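Local structure of transglutaminase-like domain-containing protein (Streptococcus suis, 4XZ7) at residues Ile192-Leu197 with Val256-Lys261; Met263-Ser268 with Pro294-Arg299. The protein acts as an antiphagocytic virulence factor with transglutaminase activity, probably joining proteins through isopeptide bonds. All coordinates share one frame; numbering follows the deposited sequence.

Contact 1: residues Ile192-Leu197 with Val256-Lys261; sequences IANDDL and VTERQK
L197 and T257 mark the point where the two backbones come nearest, with their CA atoms 5.9 Å apart. The residues 192-197 are regular helix, part of the long helix 188-205, whereas 256-259 is a weakly bonded turn of helix with a wider, pi-type turn, and it ends at Q260, whose phi is positive. The polar link is a single short bond: T257 OG1 donates to N194 OD1 over 2.6 Å. It arrives in the plane of the amide and on a lone pair, the C=O...donor angle being 136°. N194 reaches it because its CG is turned anti to the backbone N (chi1 -161°), and the two side chains cross at about a right angle. The other end of that amide, ND2, is tied to the carbonyl of L253, so bonds at both ends settle which way the N194 amide is turned. L253 O is also near T257 OG1, but only as a weak, secondary acceptor. In the transglutaminase-like fold this pairs helix 188-205 with helix 255-259, which lies just ahead of strand 261-262 and of the helix 264-277 that follows. Beside the polar link runs an apolar one. L197 lays its CB against T257 CB at 3.9 Å, while its CD2 meets E258 CG at 4.0 Å. Past that point E258 extends away to a salt bridge with R190, one turn back from N194 on the same long helix. T257 also packs on I198 and L201. Where the turn ends, R259 NH1 makes a bent bond to K261 O, 3.0 Å, from above the carbonyl plane.

Contact 2: residues Met263-Ser268 with Pro294-Arg299; sequences MCVGFS and PHATAR
C264 O is gripped twice by S268: by its backbone N at 2.9 Å, and by OG at the same distance from the opposite face of the carbonyl plane. OG sits well out of that plane, 38° from it, so this bond does not use a lone pair. Both residues face the strand 294-299, and the layout is that of the transglutaminase core in the papain-like cysteine-protease clan: a cysteine at the N-terminal end of a helix, a histidine on a strand packed beside it. Here the axes of helix 264-268 and the strand pass at 6.9 Å and run within 3° of parallel. C264 and H295, with D310 bound to H295 NE2, are consistent with the Cys-His-Asp triad of this family. C264 SG lies 3.8 Å from H295 ND1 and approaches the ring obliquely, while C264 CB comes still nearer, 3.5 Å from H295 CE1. H295 brings its imidazole round to the cysteine with CG anti to the backbone N (chi1 -165°). Between the two elements A296 CB fills the middle, touching C264 SG and V265 CG2, each at 3.7 Å. V265 also packs on Y169 of the second subunit. One turn further along the helix, S268 rests on the strand backbone itself, its OG 3.2 Å from T297 CA.

The two contacts are in series along the chain: helix 255-259 of contact 1 is followed by strand 261-262 and, after M263 at the N-cap position, by the helix that begins at C264 in contact 2. Their centres lie 16 Å apart, and T257 OG1 is 15.9 Å from C264 SG, which puts the N194-T257 bond well away from the probable active site formed in contact 2. They nevertheless touch directly, where V256 CG1 packs on G266 O at 3.6 Å. Contact 1 packs the segment just before the cysteine helix against helix 188-205, while contact 2 packs that helix against the strand bearing the histidine.

Contact 1: residues Ile192-Leu197 with Val256-Lys261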
ATOM      1  N   ILE B 192     -23.469   1.246  -6.574  1.00 39.11           N
ATOM      2  CA  ILE B 192     -24.593   1.821  -7.299  1.00 35.57           C
ATOM      3  C   ILE B 192     -24.149   3.010  -8.168  1.00 35.43           C
ATOM      4  O   ILE B 192     -24.602   3.148  -9.307  1.00 33.67           O
ATOM      5  CB  ILE B 192     -25.702   2.254  -6.333  1.00 37.44           C
ATOM      6  CG1 ILE B 192     -26.271   1.017  -5.632  1.00 38.22           C
ATOM      7  CG2 ILE B 192     -26.806   2.987  -7.077  1.00 29.71           C
ATOM      8  CD1 ILE B 192     -27.030   1.329  -4.363  1.00 37.92           C
ATOM      9  N   ALA B 193     -23.247   3.852  -7.663  1.00 26.26           N
ATOM     10  CA  ALA B 193     -22.798   4.986  -8.482  1.00 31.75           C
ATOM     11  C   ALA B 193     -22.007   4.497  -9.706  1.00 37.73           C
ATOM     12  O   ALA B 193     -22.136   5.035 -10.812  1.00 42.87           O
ATOM     13  CB  ALA B 193     -21.968   5.955  -7.657  1.00 25.07           C
ATOM     14  N   ASN B 194     -21.208   3.454  -9.513  1.00 34.10           N
ATOM     15  CA  ASN B 194     -20.549   2.820 -10.647  1.00 30.19           C
ATOM     16  C   ASN B 194     -21.541   2.249 -11.673  1.00 30.37           C
ATOM     17  O   ASN B 194     -21.340   2.388 -12.887  1.00 34.61           O
ATOM     18  CB  ASN B 194     -19.607   1.723 -10.170  1.00 27.83           C
ATOM     19  CG  ASN B 194     -18.578   1.359 -11.217  1.00 29.95           C
ATOM     20  OD1 ASN B 194     -17.766   2.190 -11.608  1.00 27.22           O
ATOM     21  ND2 ASN B 194     -18.625   0.123 -11.695  1.00 33.65           N
ATOM     22  N   ASP B 195     -22.608   1.609 -11.189  1.00 33.58           N
ATOM     23  CA  ASP B 195     -23.659   1.103 -12.066  1.00 31.37           C
ATOM     24  C   ASP B 195     -24.289   2.247 -12.843  1.00 36.90           C
ATOM     25  O   ASP B 195     -24.760   2.071 -13.985  1.00 38.08           O
ATOM     26  CB  ASP B 195     -24.736   0.368 -11.272  1.00 32.71           C
ATOM     27  CG  ASP B 195     -24.520  -1.129 -11.245  1.00 37.42           C
ATOM     28  OD1 ASP B 195     -23.479  -1.601 -11.758  1.00 35.14           O
ATOM     29  OD2 ASP B 195     -25.391  -1.836 -10.695  1.00 43.82           O
ATOM     30  N   ASP B 196     -24.293   3.427 -12.233  1.00 36.29           N
ATOM     31  CA  ASP B 196     -24.798   4.593 -12.945  1.00 41.94           C
ATOM     32  C   ASP B 196     -23.843   4.998 -14.057  1.00 35.46           C
ATOM     33  O   ASP B 196     -24.275   5.276 -15.174  1.00 36.93           O
ATOM     34  CB  ASP B 196     -25.036   5.774 -12.005  1.00 39.62           C
ATOM     35  CG  ASP B 196     -25.835   6.882 -12.673  1.00 45.52           C
ATOM     36  OD1 ASP B 196     -27.055   6.683 -12.911  1.00 45.80           O
ATOM     37  OD2 ASP B 196     -25.236   7.939 -12.974  1.00 47.20           O
ATOM     38  N   LEU B 197     -22.549   5.037 -13.747  1.00 31.86           N
ATOM     39  CA  LEU B 197     -21.523   5.289 -14.765  1.00 31.21           C
ATOM     40  C   LEU B 197     -21.631   4.338 -15.968  1.00 30.87           C
ATOM     41  O   LEU B 197     -21.477   4.753 -17.125  1.00 37.57           O
ATOM     42  CB  LEU B 197     -20.139   5.183 -14.133  1.00 35.95           C
ATOM     43  CG  LEU B 197     -19.387   6.462 -13.751  1.00 34.87           C
ATOM     44  CD1 LEU B 197     -20.286   7.648 -13.638  1.00 32.30           C
ATOM     45  CD2 LEU B 197     -18.625   6.252 -12.442  1.00 29.88           C
ATOM     46  N   VAL B 256     -12.663   1.353 -16.263  1.00 20.39           N
ATOM     47  CA  VAL B 256     -13.081   2.111 -17.445  1.00 31.19           C
ATOM     48  C   VAL B 256     -14.086   3.195 -17.065  1.00 31.04           C
ATOM     49  O   VAL B 256     -14.187   4.215 -17.741  1.00 31.69           O
ATOM     50  CB  VAL B 256     -13.626   1.200 -18.597  1.00 31.32           C
ATOM     51  CG1 VAL B 256     -13.519  -0.272 -18.263  1.00 27.12           C
ATOM     52  CG2 VAL B 256     -15.024   1.624 -19.094  1.00 24.82           C
ATOM     53  N   THR B 257     -14.769   3.015 -15.941  1.00 29.06           N
ATOM     54  CA  THR B 257     -15.836   3.930 -15.559  1.00 28.94           C
ATOM     55  C   THR B 257     -15.324   5.199 -14.873  1.00 28.18           C
ATOM     56  O   THR B 257     -15.651   6.297 -15.295  1.00 27.38           O
ATOM     57  CB  THR B 257     -16.846   3.237 -14.640  1.00 31.05           C
ATOM     58  OG1 THR B 257     -16.153   2.425 -13.679  1.00 26.66           O
ATOM     59  CG2 THR B 257     -17.787   2.369 -15.462  1.00 25.85           C
ATOM     60  N   GLU B 258     -14.540   5.037 -13.809  1.00 24.67           N
ATOM     61  CA  GLU B 258     -13.961   6.159 -13.074  1.00 25.31           C
ATOM     62  C   GLU B 258     -12.627   6.625 -13.636  1.00 31.48           C
ATOM     63  O   GLU B 258     -12.391   7.818 -13.851  1.00 30.57           O
ATOM     64  CB  GLU B 258     -13.760   5.779 -11.604  1.00 19.75           C
ATOM     65  CG  GLU B 258     -15.064   5.414 -10.909  1.00 24.29           C
ATOM     66  CD  GLU B 258     -14.894   5.197  -9.417  1.00 24.53           C
ATOM     67  OE1 GLU B 258     -13.750   5.235  -8.904  1.00 21.62           O
ATOM     68  OE2 GLU B 258     -15.920   4.981  -8.756  1.00 22.96           O
ATOM     69  N   ARG B 259     -11.736   5.670 -13.851  1.00 32.07           N
ATOM     70  CA  ARG B 259     -10.369   5.994 -14.235  1.00 28.97           C
ATOM     71  C   ARG B 259     -10.257   6.309 -15.726  1.00 26.06           C
ATOM     72  O   ARG B 259      -9.369   7.054 -16.142  1.00 21.72           O
ATOM     73  CB  ARG B 259      -9.466   4.830 -13.852  1.00 28.99           C
ATOM     74  CG  ARG B 259      -7.985   5.036 -14.026  1.00 29.41           C
ATOM     75  CD  ARG B 259      -7.318   3.805 -13.485  1.00 25.64           C
ATOM     76  NE  ARG B 259      -5.865   3.892 -13.462  1.00 27.35           N
ATOM     77  CZ  ARG B 259      -5.067   3.142 -14.213  1.00 26.91           C
ATOM     78  NH1 ARG B 259      -5.596   2.257 -15.051  1.00 25.58           N
ATOM     79  NH2 ARG B 259      -3.746   3.261 -14.114  1.00 26.69           N
ATOM     80  N   GLN B 260     -11.148   5.717 -16.518  1.00 20.89           N
ATOM     81  CA  GLN B 260     -11.159   5.853 -17.977  1.00 26.44           C
ATOM     82  C   GLN B 260      -9.866   5.337 -18.610  1.00 26.07           C
ATOM     83  O   GLN B 260      -9.469   5.747 -19.702  1.00 27.16           O
ATOM     84  CB  GLN B 260     -11.411   7.309 -18.369  1.00 33.81           C
ATOM     85  CG  GLN B 260     -12.648   7.913 -17.710  1.00 36.37           C
ATOM     86  CD  GLN B 260     -13.046   9.232 -18.333  1.00 37.17           C
ATOM     87  OE1 GLN B 260     -12.357  10.233 -18.178  1.00 33.01           O
ATOM     88  NE2 GLN B 260     -14.154   9.231 -19.067  1.00 40.69           N
ATOM     89  N   LYS B 261      -9.224   4.413 -17.911  1.00 25.21           N
ATOM     90  CA  LYS B 261      -7.970   3.845 -18.352  1.00 20.29           C
ATOM     91  C   LYS B 261      -7.958   2.434 -17.810  1.00 26.97           C
ATOM     92  O   LYS B 261      -8.143   2.220 -16.604  1.00 18.19           O
ATOM     93  CB  LYS B 261      -6.779   4.651 -17.832  1.00 17.95           C
ATOM     94  CG  LYS B 261      -5.427   4.284 -18.424  1.00 24.24           C
ATOM     95  CD  LYS B 261      -4.357   5.194 -17.804  1.00 30.63           C
ATOM     96  CE  LYS B 261      -3.006   5.039 -18.458  1.00 32.14           C
ATOM     97  NZ  LYS B 261      -2.002   5.757 -17.639  1.00 35.88           N
TER

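Contact 2: residues Met263-Ser268 with Pro294-Arg299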
ATOM      1  N   MET B 263      -7.190  -2.119 -18.657  1.00 18.87           N
ATOM      2  CA  MET B 263      -6.713  -3.257 -19.371  1.00 19.08           C
ATOM      3  C   MET B 263      -7.824  -4.244 -19.598  1.00 19.76           C
ATOM      4  O   MET B 263      -8.916  -3.970 -19.251  1.00 23.18           O
ATOM      5  CB  MET B 263      -5.590  -3.901 -18.612  1.00 18.52           C
ATOM      6  CG  MET B 263      -4.333  -3.154 -18.796  1.00 23.60           C
ATOM      7  SD  MET B 263      -3.041  -3.504 -17.665  1.00 37.87           S
ATOM      8  CE  MET B 263      -2.858  -5.237 -17.718  1.00 68.40           C
ATOM      9  N   CYS B 264      -7.491  -5.382 -20.165  1.00 20.04           N
ATOM     10  CA  CYS B 264      -8.463  -6.350 -20.634  1.00 20.82           C
ATOM     11  C   CYS B 264      -9.543  -6.779 -19.632  1.00 21.02           C
ATOM     12  O   CYS B 264     -10.678  -6.805 -19.972  1.00 21.69           O
ATOM     13  CB  CYS B 264      -7.804  -7.567 -21.313  1.00 20.00           C
ATOM     14  SG  CYS B 264      -6.824  -8.644 -20.273  1.00 20.00           S
ATOM     15  N   VAL B 265      -9.155  -7.098 -18.416  1.00 20.53           N
ATOM     16  CA  VAL B 265     -10.097  -7.483 -17.418  1.00 20.81           C
ATOM     17  C   VAL B 265     -11.029  -6.331 -17.125  1.00 24.81           C
ATOM     18  O   VAL B 265     -12.187  -6.534 -17.030  1.00 21.49           O
ATOM     19  CB  VAL B 265      -9.454  -8.037 -16.140  1.00 27.89           C
ATOM     20  CG1 VAL B 265     -10.503  -8.280 -15.081  1.00 20.61           C
ATOM     21  CG2 VAL B 265      -8.725  -9.326 -16.439  1.00 24.28           C
ATOM     22  N   GLY B 266     -10.506  -5.123 -17.041  1.00 20.36           N
ATOM     23  CA  GLY B 266     -11.375  -3.972 -16.848  1.00 20.50           C
ATOM     24  C   GLY B 266     -12.420  -3.820 -17.938  1.00 21.32           C
ATOM     25  O   GLY B 266     -13.623  -3.815 -17.670  1.00 21.90           O
ATOM     26  N   PHE B 267     -11.958  -3.698 -19.181  1.00 21.45           N
ATOM     27  CA  PHE B 267     -12.866  -3.686 -20.331  1.00 22.31           C
ATOM     28  C   PHE B 267     -13.918  -4.795 -20.281  1.00 23.05           C
ATOM     29  O   PHE B 267     -15.096  -4.540 -20.474  1.00 25.48           O
ATOM     30  CB  PHE B 267     -12.080  -3.828 -21.625  1.00 22.39           C
ATOM     31  CG  PHE B 267     -11.473  -2.552 -22.127  1.00 26.52           C
ATOM     32  CD1 PHE B 267     -12.106  -1.819 -23.122  1.00 22.77           C
ATOM     33  CD2 PHE B 267     -10.244  -2.115 -21.647  1.00 21.26           C
ATOM     34  CE1 PHE B 267     -11.534  -0.660 -23.616  1.00 22.60           C
ATOM     35  CE2 PHE B 267      -9.659  -0.952 -22.134  1.00 23.82           C
ATOM     36  CZ  PHE B 267     -10.299  -0.224 -23.124  1.00 21.73           C
ATOM     37  N   SER B 268     -13.486  -6.025 -20.027  1.00 23.72           N
ATOM     38  CA  SER B 268     -14.381  -7.183 -20.058  1.00 24.49           C
ATOM     39  C   SER B 268     -15.384  -7.170 -18.899  1.00 30.06           C
ATOM     40  O   SER B 268     -16.529  -7.612 -19.052  1.00 24.78           O
ATOM     41  CB  SER B 268     -13.580  -8.492 -20.033  1.00 25.19           C
ATOM     42  OG  SER B 268     -12.664  -8.570 -21.126  1.00 25.78           O
ATOM     43  N   PRO B 294      -1.450 -14.012 -21.820  1.00 30.38           N
ATOM     44  CA  PRO B 294      -2.699 -14.142 -21.070  1.00 30.92           C
ATOM     45  C   PRO B 294      -3.660 -12.978 -21.356  1.00 33.63           C
ATOM     46  O   PRO B 294      -3.240 -11.823 -21.421  1.00 20.87           O
ATOM     47  CB  PRO B 294      -2.227 -14.142 -19.604  1.00 25.76           C
ATOM     48  CG  PRO B 294      -0.752 -14.551 -19.673  1.00 20.92           C
ATOM     49  CD  PRO B 294      -0.285 -13.895 -20.925  1.00 29.43           C
ATOM     50  N   HIS B 295      -4.940 -13.284 -21.538  1.00 29.42           N
ATOM     51  CA  HIS B 295      -5.890 -12.277 -21.956  1.00 21.97           C
ATOM     52  C   HIS B 295      -7.247 -12.544 -21.320  1.00 28.24           C
ATOM     53  O   HIS B 295      -7.473 -13.605 -20.710  1.00 31.09           O
ATOM     54  CB  HIS B 295      -5.987 -12.252 -23.491  1.00 26.70           C
ATOM     55  CG  HIS B 295      -6.664 -11.033 -24.041  1.00 30.82           C
ATOM     56  ND1 HIS B 295      -6.163  -9.758 -23.865  1.00 30.91           N
ATOM     57  CD2 HIS B 295      -7.799 -10.894 -24.769  1.00 31.83           C
ATOM     58  CE1 HIS B 295      -6.961  -8.890 -24.467  1.00 22.23           C
ATOM     59  NE2 HIS B 295      -7.962  -9.552 -25.015  1.00 23.01           N
ATOM     60  N   ALA B 296      -8.150 -11.580 -21.461  1.00 25.97           N
ATOM     61  CA  ALA B 296      -9.503 -11.699 -20.916  1.00 22.79           C
ATOM     62  C   ALA B 296     -10.526 -11.109 -21.866  1.00 23.36           C
ATOM     63  O   ALA B 296     -10.249 -10.124 -22.558  1.00 23.18           O
ATOM     64  CB  ALA B 296      -9.597 -11.025 -19.565  1.00 22.21           C
ATOM     65  N   THR B 297     -11.703 -11.727 -21.913  1.00 24.12           N
ATOM     66  CA  THR B 297     -12.769 -11.306 -22.814  1.00 24.83           C
ATOM     67  C   THR B 297     -14.113 -11.499 -22.110  1.00 32.84           C
ATOM     68  O   THR B 297     -14.154 -12.079 -21.026  1.00 26.56           O
ATOM     69  CB  THR B 297     -12.772 -12.127 -24.138  1.00 33.05           C
ATOM     70  OG1 THR B 297     -12.957 -13.518 -23.835  1.00 26.01           O
ATOM     71  CG2 THR B 297     -11.465 -11.953 -24.917  1.00 27.22           C
ATOM     72  N   ALA B 298     -15.209 -11.042 -22.717  1.00 26.06           N
ATOM     73  CA  ALA B 298     -16.522 -11.413 -22.198  1.00 26.77           C
ATOM     74  C   ALA B 298     -17.117 -12.532 -23.035  1.00 35.05           C
ATOM     75  O   ALA B 298     -16.826 -12.652 -24.225  1.00 32.83           O
ATOM     76  CB  ALA B 298     -17.466 -10.235 -22.176  1.00 27.03           C
ATOM     77  N   ARG B 299     -17.931 -13.360 -22.394  1.00 32.25           N
ATOM     78  CA  ARG B 299     -18.827 -14.264 -23.087  1.00 29.46           C
ATOM     79  C   ARG B 299     -20.210 -13.690 -22.938  1.00 30.17           C
ATOM     80  O   ARG B 299     -20.595 -13.311 -21.827  1.00 29.95           O
ATOM     81  CB  ARG B 299     -18.754 -15.655 -22.509  1.00 29.72           C
ATOM     82  CG  ARG B 299     -17.536 -16.414 -22.958  1.00 37.79           C
ATOM     83  CD  ARG B 299     -17.959 -17.734 -23.546  1.00 45.58           C
ATOM     84  NE  ARG B 299     -17.675 -17.804 -24.961  1.00 48.70           N
ATOM     85  CZ  ARG B 299     -18.177 -18.711 -25.786  1.00 38.75           C
ATOM     86  NH1 ARG B 299     -17.837 -18.668 -27.058  1.00 31.99           N
ATOM     87  NH2 ARG B 299     -19.016 -19.647 -25.349  1.00 39.68           N
TER